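Local coordinates for ATPase BagA (Mycobacterium tuberculosis H37Rv, PDB 6BS3), which forms, with a partner subunit, the BagAB ATPase complex, whose ATP hydrolysis is required for resistance to nitric oxide and to elevated glycerol, at residues 40-44 / 330-335; 236-242 / 311-317. All blocks are in the same frame, centred on the assembly; numbering follows the deposited sequence.

Overall arrangement
From the N terminus the chain first runs through strand 23-28 into helix 34-46, whose residues 40-44 supply one side of contact 1; the partner, 330-335, arrives only with helix 324-336 close to the C terminus, so this contact closes a loop over most of the chain. Contact 2 falls wholly within that loop. It joins 236-242 to 311-317 across a largely helical excursion and adds strand 312-316, one of the sheet's two outermost strands within this chain. Their centres lie about 12 Å apart, and they touch directly where Leu315 CD2 packs 3.4 Å from Ser333 OG. Together they fasten the C-terminal strand and helix against the sheet and the helix after the P-loop, beside the bound ADP.

Contact 1. Residues 40-44 / 330-335; sequences ALALT and LSESLA
Ala40 opens the contact by turning its methyl to helix 324-336, where CB lies 3.9 Å from Leu330 CB; its CA is also 4.6 Å from that of Ser331, the nearest backbone approach. The short distance fits a methyl side chain at the point where two helices meet with segment axes 8.2 Å apart. Leu41 starts away from the partner helix, but Leu334 CD1 still packs 3.8 Å from the backbone N of Leu41, and the same methyl packs more loosely on the Ala40 and Leu41 CB atoms. Two residues further on, the CB of Leu43 rests 3.6 Å from Ser331 OG, so the hydroxyl is flanked by carbon as well as by polar atoms.

Thr44 carries the polar centre. With OG1 anti to its carbonyl carbon (chi1 -51°), the hydroxyl folds back along its own helix and donates to Ala40 O at 2.7 Å. That oxygen also accepts the helical bond from Thr44 N, and the two donors reach it from opposite faces of the carbonyl plane. Ser331 OG stands 2.9 Å from Thr44 OG1, which joins the two hydroxyls across the helix pair. The other Thr44 branch, CG2, runs alongside the start of Ala335, 4.0 Å from its N.

The two short helical segments cross at -61°, and seven of the eight touching residues are buried: a small hydroxyl pair set in an apolar seam. Helix 34-46 follows the P-loop, and Leu330 belongs to the ADP pocket and packs on Pro316. Leu334 packs on Leu315 of strand 312-316, while Leu43 packs both on Leu327 and Tyr328 of helix 324-336 and on Val88 of strand 86-92, which Ala42 also touches.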
ATOM      1  N   ALA A  40     -15.588   8.771  -6.245  1.00 37.40           N
ATOM      2  CA  ALA A  40     -16.970   8.740  -5.728  1.00 36.92           C
ATOM      3  C   ALA A  40     -17.353  10.102  -5.106  1.00 40.85           C
ATOM      4  O   ALA A  40     -18.486  10.534  -5.263  1.00 39.77           O
ATOM      5  CB  ALA A  40     -17.137   7.616  -4.708  1.00 37.05           C
ATOM      6  N   LEU A  41     -16.389  10.780  -4.424  1.00 38.06           N
ATOM      7  CA  LEU A  41     -16.575  12.100  -3.843  1.00 37.40           C
ATOM      8  C   LEU A  41     -16.809  13.134  -4.957  1.00 40.11           C
ATOM      9  O   LEU A  41     -17.725  13.951  -4.849  1.00 40.94           O
ATOM     10  CB  LEU A  41     -15.386  12.498  -2.919  1.00 37.00           C
ATOM     11  CG  LEU A  41     -15.438  13.940  -2.319  1.00 40.85           C
ATOM     12  CD1 LEU A  41     -16.741  14.188  -1.565  1.00 40.07           C
ATOM     13  CD2 LEU A  41     -14.208  14.245  -1.466  1.00 40.53           C
ATOM     14  N   ALA A  42     -16.003  13.073  -6.028  1.00 37.14           N
ATOM     15  CA  ALA A  42     -16.095  13.955  -7.206  1.00 37.26           C
ATOM     16  C   ALA A  42     -17.473  13.841  -7.839  1.00 42.18           C
ATOM     17  O   ALA A  42     -18.072  14.869  -8.147  1.00 42.66           O
ATOM     18  CB  ALA A  42     -15.002  13.614  -8.227  1.00 37.40           C
ATOM     19  N   LEU A  43     -17.995  12.592  -7.984  1.00 39.73           N
ATOM     20  CA  LEU A  43     -19.333  12.304  -8.522  1.00 40.23           C
ATOM     21  C   LEU A  43     -20.400  12.914  -7.647  1.00 44.71           C
ATOM     22  O   LEU A  43     -21.356  13.483  -8.171  1.00 45.52           O
ATOM     23  CB  LEU A  43     -19.600  10.784  -8.699  1.00 40.18           C
ATOM     24  CG  LEU A  43     -18.836  10.065  -9.839  1.00 45.16           C
ATOM     25  CD1 LEU A  43     -18.907   8.536  -9.680  1.00 44.50           C
ATOM     26  CD2 LEU A  43     -19.372  10.478 -11.231  1.00 45.10           C
ATOM     27  N   THR A  44     -20.229  12.820  -6.314  1.00 41.51           N
ATOM     28  CA  THR A  44     -21.187  13.342  -5.334  1.00 41.70           C
ATOM     29  C   THR A  44     -21.278  14.873  -5.414  1.00 45.18           C
ATOM     30  O   THR A  44     -22.370  15.408  -5.395  1.00 45.24           O
ATOM     31  CB  THR A  44     -20.845  12.862  -3.897  1.00 43.42           C
ATOM     32  OG1 THR A  44     -20.679  11.448  -3.884  1.00 43.03           O
ATOM     33  CG2 THR A  44     -21.909  13.233  -2.905  1.00 38.16           C
ATOM     34  N   LEU A 330     -21.143   4.014  -4.381  1.00 43.93           N
ATOM     35  CA  LEU A 330     -20.376   4.666  -3.312  1.00 43.60           C
ATOM     36  C   LEU A 330     -20.699   6.162  -3.227  1.00 47.20           C
ATOM     37  O   LEU A 330     -20.796   6.687  -2.122  1.00 46.92           O
ATOM     38  CB  LEU A 330     -18.867   4.416  -3.440  1.00 43.46           C
ATOM     39  CG  LEU A 330     -18.392   2.959  -3.319  1.00 48.02           C
ATOM     40  CD1 LEU A 330     -16.916   2.865  -3.657  1.00 48.51           C
ATOM     41  CD2 LEU A 330     -18.630   2.388  -1.900  1.00 47.35           C
ATOM     42  N   SER A 331     -20.932   6.820  -4.386  1.00 43.08           N
ATOM     43  CA  SER A 331     -21.327   8.237  -4.475  1.00 43.18           C
ATOM     44  C   SER A 331     -22.704   8.418  -3.800  1.00 46.98           C
ATOM     45  O   SER A 331     -22.879   9.316  -2.971  1.00 45.46           O
ATOM     46  CB  SER A 331     -21.389   8.678  -5.938  1.00 45.75           C
ATOM     47  OG  SER A 331     -21.858  10.010  -6.055  1.00 52.82           O
ATOM     48  N   GLU A 332     -23.657   7.513  -4.129  1.00 43.96           N
ATOM     49  CA  GLU A 332     -24.986   7.454  -3.538  1.00 44.38           C
ATOM     50  C   GLU A 332     -24.879   7.240  -2.001  1.00 47.44           C
ATOM     51  O   GLU A 332     -25.551   7.943  -1.257  1.00 47.80           O
ATOM     52  CB  GLU A 332     -25.835   6.361  -4.217  1.00 45.81           C
ATOM     53  CG  GLU A 332     -27.259   6.282  -3.692  1.00 61.04           C
ATOM     54  CD  GLU A 332     -28.188   7.392  -4.146  1.00 96.82           C
ATOM     55  OE1 GLU A 332     -28.170   8.479  -3.522  1.00 88.26           O
ATOM     56  OE2 GLU A 332     -28.942   7.173  -5.124  1.00100.62           O
ATOM     57  N   SER A 333     -23.984   6.337  -1.536  1.00 43.15           N
ATOM     58  CA  SER A 333     -23.757   6.115  -0.098  1.00 42.56           C
ATOM     59  C   SER A 333     -23.253   7.404   0.588  1.00 46.99           C
ATOM     60  O   SER A 333     -23.765   7.759   1.639  1.00 48.18           O
ATOM     61  CB  SER A 333     -22.792   4.958   0.129  1.00 44.26           C
ATOM     62  OG  SER A 333     -22.418   4.900   1.496  1.00 51.30           O
ATOM     63  N   LEU A 334     -22.302   8.125  -0.037  1.00 43.21           N
ATOM     64  CA  LEU A 334     -21.813   9.425   0.440  1.00 42.37           C
ATOM     65  C   LEU A 334     -22.930  10.467   0.492  1.00 48.18           C
ATOM     66  O   LEU A 334     -23.035  11.165   1.497  1.00 49.38           O
ATOM     67  CB  LEU A 334     -20.669   9.951  -0.428  1.00 41.67           C
ATOM     68  CG  LEU A 334     -19.323   9.219  -0.280  1.00 45.62           C
ATOM     69  CD1 LEU A 334     -18.336   9.727  -1.303  1.00 44.17           C
ATOM     70  CD2 LEU A 334     -18.752   9.334   1.179  1.00 46.43           C
ATOM     71  N   ALA A 335     -23.775  10.560  -0.578  1.00 44.68           N
ATOM     72  CA  ALA A 335     -24.894  11.515  -0.656  1.00 44.42           C
ATOM     73  C   ALA A 335     -25.908  11.319   0.502  1.00 47.87           C
ATOM     74  O   ALA A 335     -26.326  12.295   1.119  1.00 48.26           O
ATOM     75  CB  ALA A 335     -25.598  11.410  -2.014  1.00 44.77           C
TER

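Contact 2. Residues 236-242 / 311-317; sequences SVIVNRN and PRLELPT. With ADP (adenosine-5'-diphosphate), chain C.
Asn240 and Leu315 meet at the adenine end of two parallel strands, 234-242 and 312-316, the latter an edge strand of the P-loop NTPase sheet. ADP N6 donates to Pro316 O at 2.9 Å and, weakly, to Asn240 OD1, so both strands contribute an acceptor to the amino group. Arg241 lays CG against the adenine, 3.6 Å from C6, and its guanidinium edge faces N3.

Behind this shell, the Asn240 amide is fixed by ND2 bonding to Thr32 O, and OD1 touches Leu315 CB. The strands themselves are registered by four nearly straight backbone bonds, from Val237 N to Pro311 O (171°) through to Leu315 N to Val239 O (166°). Ile238 and Leu313 lie side by side on one face, CG1 to CD1 3.9 Å, and Ile37 of helix 34-46 packs on Ile238 and Leu315. The other face carries Val237 beside the aliphatic part of Arg312, whose NH1 forms a salt bridge with Asp306.

Past the corner at Arg241, Leu315 O is gripped twice by Asn242: N arrives in the carbonyl plane at 3.0 Å, while ND2 lies above that plane at 2.9 Å.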
ATOM      1  N   SER A 236     -13.015  15.042   6.945  1.00 48.61           N
ATOM      2  CA  SER A 236     -13.668  13.864   7.516  1.00 47.51           C
ATOM      3  C   SER A 236     -12.744  12.653   7.547  1.00 49.85           C
ATOM      4  O   SER A 236     -11.826  12.544   6.736  1.00 49.39           O
ATOM      5  CB  SER A 236     -14.892  13.493   6.672  1.00 50.01           C
ATOM      6  OG  SER A 236     -15.996  14.369   6.840  1.00 57.98           O
ATOM      7  N   VAL A 237     -13.032  11.705   8.439  1.00 45.08           N
ATOM      8  CA  VAL A 237     -12.377  10.395   8.423  1.00 42.98           C
ATOM      9  C   VAL A 237     -13.399   9.500   7.678  1.00 44.55           C
ATOM     10  O   VAL A 237     -14.571   9.489   8.041  1.00 43.31           O
ATOM     11  CB  VAL A 237     -11.992   9.839   9.822  1.00 44.78           C
ATOM     12  CG1 VAL A 237     -11.606   8.356   9.743  1.00 44.62           C
ATOM     13  CG2 VAL A 237     -10.858  10.646  10.432  1.00 43.60           C
ATOM     14  N   ILE A 238     -12.976   8.839   6.594  1.00 40.44           N
ATOM     15  CA  ILE A 238     -13.847   7.983   5.802  1.00 39.23           C
ATOM     16  C   ILE A 238     -13.464   6.537   6.036  1.00 44.69           C
ATOM     17  O   ILE A 238     -12.393   6.103   5.600  1.00 45.64           O
ATOM     18  CB  ILE A 238     -13.859   8.383   4.296  1.00 41.67           C
ATOM     19  CG1 ILE A 238     -14.158   9.893   4.119  1.00 42.64           C
ATOM     20  CG2 ILE A 238     -14.829   7.488   3.485  1.00 40.39           C
ATOM     21  CD1 ILE A 238     -14.045  10.509   2.614  1.00 46.01           C
ATOM     22  N   VAL A 239     -14.328   5.798   6.754  1.00 42.12           N
ATOM     23  CA  VAL A 239     -14.120   4.380   7.054  1.00 41.61           C
ATOM     24  C   VAL A 239     -14.682   3.572   5.902  1.00 45.92           C
ATOM     25  O   VAL A 239     -15.894   3.449   5.765  1.00 45.98           O
ATOM     26  CB  VAL A 239     -14.644   3.911   8.449  1.00 45.37           C
ATOM     27  CG1 VAL A 239     -14.391   2.412   8.652  1.00 45.19           C
ATOM     28  CG2 VAL A 239     -14.008   4.708   9.587  1.00 44.36           C
ATOM     29  N   ASN A 240     -13.786   3.050   5.057  1.00 42.77           N
ATOM     30  CA  ASN A 240     -14.125   2.248   3.890  1.00 42.16           C
ATOM     31  C   ASN A 240     -14.296   0.757   4.237  1.00 46.46           C
ATOM     32  O   ASN A 240     -13.837   0.290   5.290  1.00 44.38           O
ATOM     33  CB  ASN A 240     -13.027   2.424   2.823  1.00 42.32           C
ATOM     34  CG  ASN A 240     -13.432   2.052   1.416  1.00 53.18           C
ATOM     35  OD1 ASN A 240     -14.622   2.022   1.060  1.00 46.48           O
ATOM     36  ND2 ASN A 240     -12.442   1.761   0.576  1.00 40.71           N
ATOM     37  N   ARG A 241     -14.961   0.025   3.318  1.00 45.39           N
ATOM     38  CA  ARG A 241     -15.209  -1.429   3.319  1.00 45.81           C
ATOM     39  C   ARG A 241     -15.747  -1.969   4.640  1.00 51.73           C
ATOM     40  O   ARG A 241     -15.193  -2.915   5.211  1.00 51.51           O
ATOM     41  CB  ARG A 241     -13.985  -2.240   2.862  1.00 40.99           C
ATOM     42  CG  ARG A 241     -13.395  -1.769   1.557  1.00 44.68           C
ATOM     43  CD  ARG A 241     -12.619  -2.841   0.835  1.00 57.20           C
ATOM     44  NE  ARG A 241     -11.557  -3.411   1.656  1.00 69.86           N
ATOM     45  CZ  ARG A 241     -10.765  -4.402   1.270  1.00 89.87           C
ATOM     46  NH1 ARG A 241     -10.884  -4.919   0.051  1.00 79.94           N
ATOM     47  NH2 ARG A 241      -9.841  -4.877   2.094  1.00 82.91           N
ATOM     48  N   ASN A 242     -16.863  -1.382   5.096  1.00 48.06           N
ATOM     49  CA  ASN A 242     -17.539  -1.838   6.290  1.00 47.52           C
ATOM     50  C   ASN A 242     -18.255  -3.134   5.969  1.00 52.42           C
ATOM     51  O   ASN A 242     -18.540  -3.403   4.805  1.00 50.55           O
ATOM     52  CB  ASN A 242     -18.516  -0.787   6.788  1.00 44.24           C
ATOM     53  CG  ASN A 242     -17.819   0.317   7.517  1.00 61.87           C
ATOM     54  OD1 ASN A 242     -17.418   0.163   8.691  1.00 49.22           O
ATOM     55  ND2 ASN A 242     -17.655   1.448   6.827  1.00 52.13           N
ATOM     56  N   PRO A 311     -15.495  14.602  12.051  1.00 49.20           N
ATOM     57  CA  PRO A 311     -16.611  13.853  11.438  1.00 47.94           C
ATOM     58  C   PRO A 311     -16.165  12.548  10.776  1.00 49.69           C
ATOM     59  O   PRO A 311     -15.061  12.433  10.232  1.00 49.37           O
ATOM     60  CB  PRO A 311     -17.214  14.825  10.416  1.00 49.69           C
ATOM     61  CG  PRO A 311     -16.290  15.952  10.334  1.00 54.32           C
ATOM     62  CD  PRO A 311     -15.328  15.942  11.455  1.00 49.59           C
ATOM     63  N   ARG A 312     -17.036  11.565  10.836  1.00 45.00           N
ATOM     64  CA  ARG A 312     -16.784  10.246  10.308  1.00 44.25           C
ATOM     65  C   ARG A 312     -17.858   9.791   9.349  1.00 45.48           C
ATOM     66  O   ARG A 312     -19.051   9.860   9.658  1.00 45.79           O
ATOM     67  CB  ARG A 312     -16.613   9.254  11.475  1.00 46.70           C
ATOM     68  CG  ARG A 312     -15.149   9.049  11.850  1.00 62.37           C
ATOM     69  CD  ARG A 312     -14.974   8.570  13.268  1.00 67.70           C
ATOM     70  NE  ARG A 312     -15.310   7.154  13.403  1.00 59.77           N
ATOM     71  CZ  ARG A 312     -15.300   6.499  14.554  1.00 68.11           C
ATOM     72  NH1 ARG A 312     -14.967   7.123  15.677  1.00 58.42           N
ATOM     73  NH2 ARG A 312     -15.610   5.212  14.593  1.00 58.76           N
ATOM     74  N   LEU A 313     -17.421   9.307   8.194  1.00 41.35           N
ATOM     75  CA  LEU A 313     -18.239   8.762   7.115  1.00 41.38           C
ATOM     76  C   LEU A 313     -17.909   7.265   7.007  1.00 45.86           C
ATOM     77  O   LEU A 313     -16.804   6.855   7.368  1.00 43.53           O
ATOM     78  CB  LEU A 313     -17.942   9.486   5.753  1.00 41.04           C
ATOM     79  CG  LEU A 313     -18.339  10.987   5.661  1.00 43.68           C
ATOM     80  CD1 LEU A 313     -17.649  11.680   4.505  1.00 42.43           C
ATOM     81  CD2 LEU A 313     -19.853  11.157   5.536  1.00 44.11           C
ATOM     82  N   GLU A 314     -18.881   6.457   6.537  1.00 43.40           N
ATOM     83  CA  GLU A 314     -18.766   5.005   6.389  1.00 42.35           C
ATOM     84  C   GLU A 314     -19.274   4.582   5.026  1.00 46.03           C
ATOM     85  O   GLU A 314     -20.388   4.931   4.645  1.00 45.53           O
ATOM     86  CB  GLU A 314     -19.595   4.242   7.446  1.00 43.46           C
ATOM     87  CG  GLU A 314     -19.259   4.508   8.909  1.00 49.31           C
ATOM     88  CD  GLU A 314     -19.718   5.850   9.437  1.00 67.62           C
ATOM     89  OE1 GLU A 314     -20.756   6.362   8.958  1.00 69.81           O
ATOM     90  OE2 GLU A 314     -19.020   6.403  10.316  1.00 68.24           O
ATOM     91  N   LEU A 315     -18.476   3.766   4.328  1.00 42.37           N
ATOM     92  CA  LEU A 315     -18.829   3.199   3.048  1.00 42.20           C
ATOM     93  C   LEU A 315     -18.884   1.676   3.160  1.00 47.90           C
ATOM     94  O   LEU A 315     -18.133   1.090   3.954  1.00 47.27           O
ATOM     95  CB  LEU A 315     -17.829   3.645   1.954  1.00 42.11           C
ATOM     96  CG  LEU A 315     -17.818   5.147   1.645  1.00 45.41           C
ATOM     97  CD1 LEU A 315     -16.690   5.481   0.712  1.00 45.58           C
ATOM     98  CD2 LEU A 315     -19.143   5.602   1.036  1.00 44.07           C
ATOM     99  N   PRO A 316     -19.787   1.014   2.398  1.00 45.19           N
ATOM    100  CA  PRO A 316     -19.844  -0.449   2.457  1.00 45.15           C
ATOM    101  C   PRO A 316     -18.759  -1.092   1.572  1.00 51.59           C
ATOM    102  O   PRO A 316     -17.968  -0.398   0.918  1.00 51.00           O
ATOM    103  CB  PRO A 316     -21.246  -0.747   1.907  1.00 46.82           C
ATOM    104  CG  PRO A 316     -21.448   0.324   0.850  1.00 50.79           C
ATOM    105  CD  PRO A 316     -20.760   1.557   1.417  1.00 46.66           C
ATOM    106  N   THR A 317     -18.727  -2.432   1.576  1.00 49.67           N
ATOM    107  CA  THR A 317     -17.865  -3.240   0.737  1.00 49.93           C
ATOM    108  C   THR A 317     -18.694  -3.565  -0.506  1.00 57.44           C
ATOM    109  O   THR A 317     -19.817  -4.073  -0.386  1.00 55.83           O
ATOM    110  CB  THR A 317     -17.496  -4.566   1.452  1.00 52.16           C
ATOM    111  OG1 THR A 317     -16.741  -4.298   2.628  1.00 49.70           O
ATOM    112  CG2 THR A 317     -16.741  -5.542   0.544  1.00 46.76           C
TER
HETATM  113  PB  ADP C 401      -5.668   3.486  -2.763  1.00 42.91           P
HETATM  114  O1B ADP C 401      -5.736   4.526  -3.903  1.00 43.66           O
HETATM  115  O2B ADP C 401      -4.401   2.617  -2.941  1.00 49.22           O
HETATM  116  O3B ADP C 401      -5.755   4.077  -1.383  1.00 41.74           O
HETATM  117  PA  ADP C 401      -7.807   2.005  -4.197  1.00 43.89           P
HETATM  118  O1A ADP C 401      -6.935   1.695  -5.426  1.00 45.13           O
HETATM  119  O2A ADP C 401      -8.847   3.014  -4.503  1.00 43.04           O
HETATM  120  O3A ADP C 401      -6.883   2.484  -2.992  1.00 42.93           O
HETATM  121  O5' ADP C 401      -8.356   0.683  -3.514  1.00 45.43           O
HETATM  122  C5' ADP C 401      -7.596  -0.505  -3.190  1.00 44.12           C
HETATM  123  C4' ADP C 401      -8.370  -1.700  -3.697  1.00 45.72           C
HETATM  124  O4' ADP C 401      -9.605  -1.816  -2.960  1.00 46.42           O
HETATM  125  C3' ADP C 401      -8.767  -1.674  -5.175  1.00 49.81           C
HETATM  126  O3' ADP C 401      -8.679  -2.983  -5.718  1.00 53.27           O
HETATM  127  C2' ADP C 401     -10.212  -1.159  -5.136  1.00 47.49           C
HETATM  128  O2' ADP C 401     -10.991  -1.528  -6.269  1.00 47.19           O
HETATM  129  C1' ADP C 401     -10.715  -1.790  -3.839  1.00 45.50           C
HETATM  130  N9  ADP C 401     -11.808  -1.077  -3.179  1.00 47.04           N
HETATM  131  C8  ADP C 401     -11.823   0.234  -2.773  1.00 48.39           C
HETATM  132  N7  ADP C 401     -12.915   0.585  -2.136  1.00 48.19           N
HETATM  133  C5  ADP C 401     -13.676  -0.576  -2.126  1.00 47.04           C
HETATM  134  C6  ADP C 401     -14.940  -0.882  -1.571  1.00 44.98           C
HETATM  135  N6  ADP C 401     -15.710   0.003  -0.936  1.00 43.84           N
HETATM  136  N1  ADP C 401     -15.391  -2.153  -1.695  1.00 46.36           N
HETATM  137  C2  ADP C 401     -14.634  -3.047  -2.341  1.00 46.22           C
HETATM  138  N3  ADP C 401     -13.443  -2.870  -2.922  1.00 49.12           N
HETATM  139  C4  ADP C 401     -13.008  -1.606  -2.767  1.00 47.61           C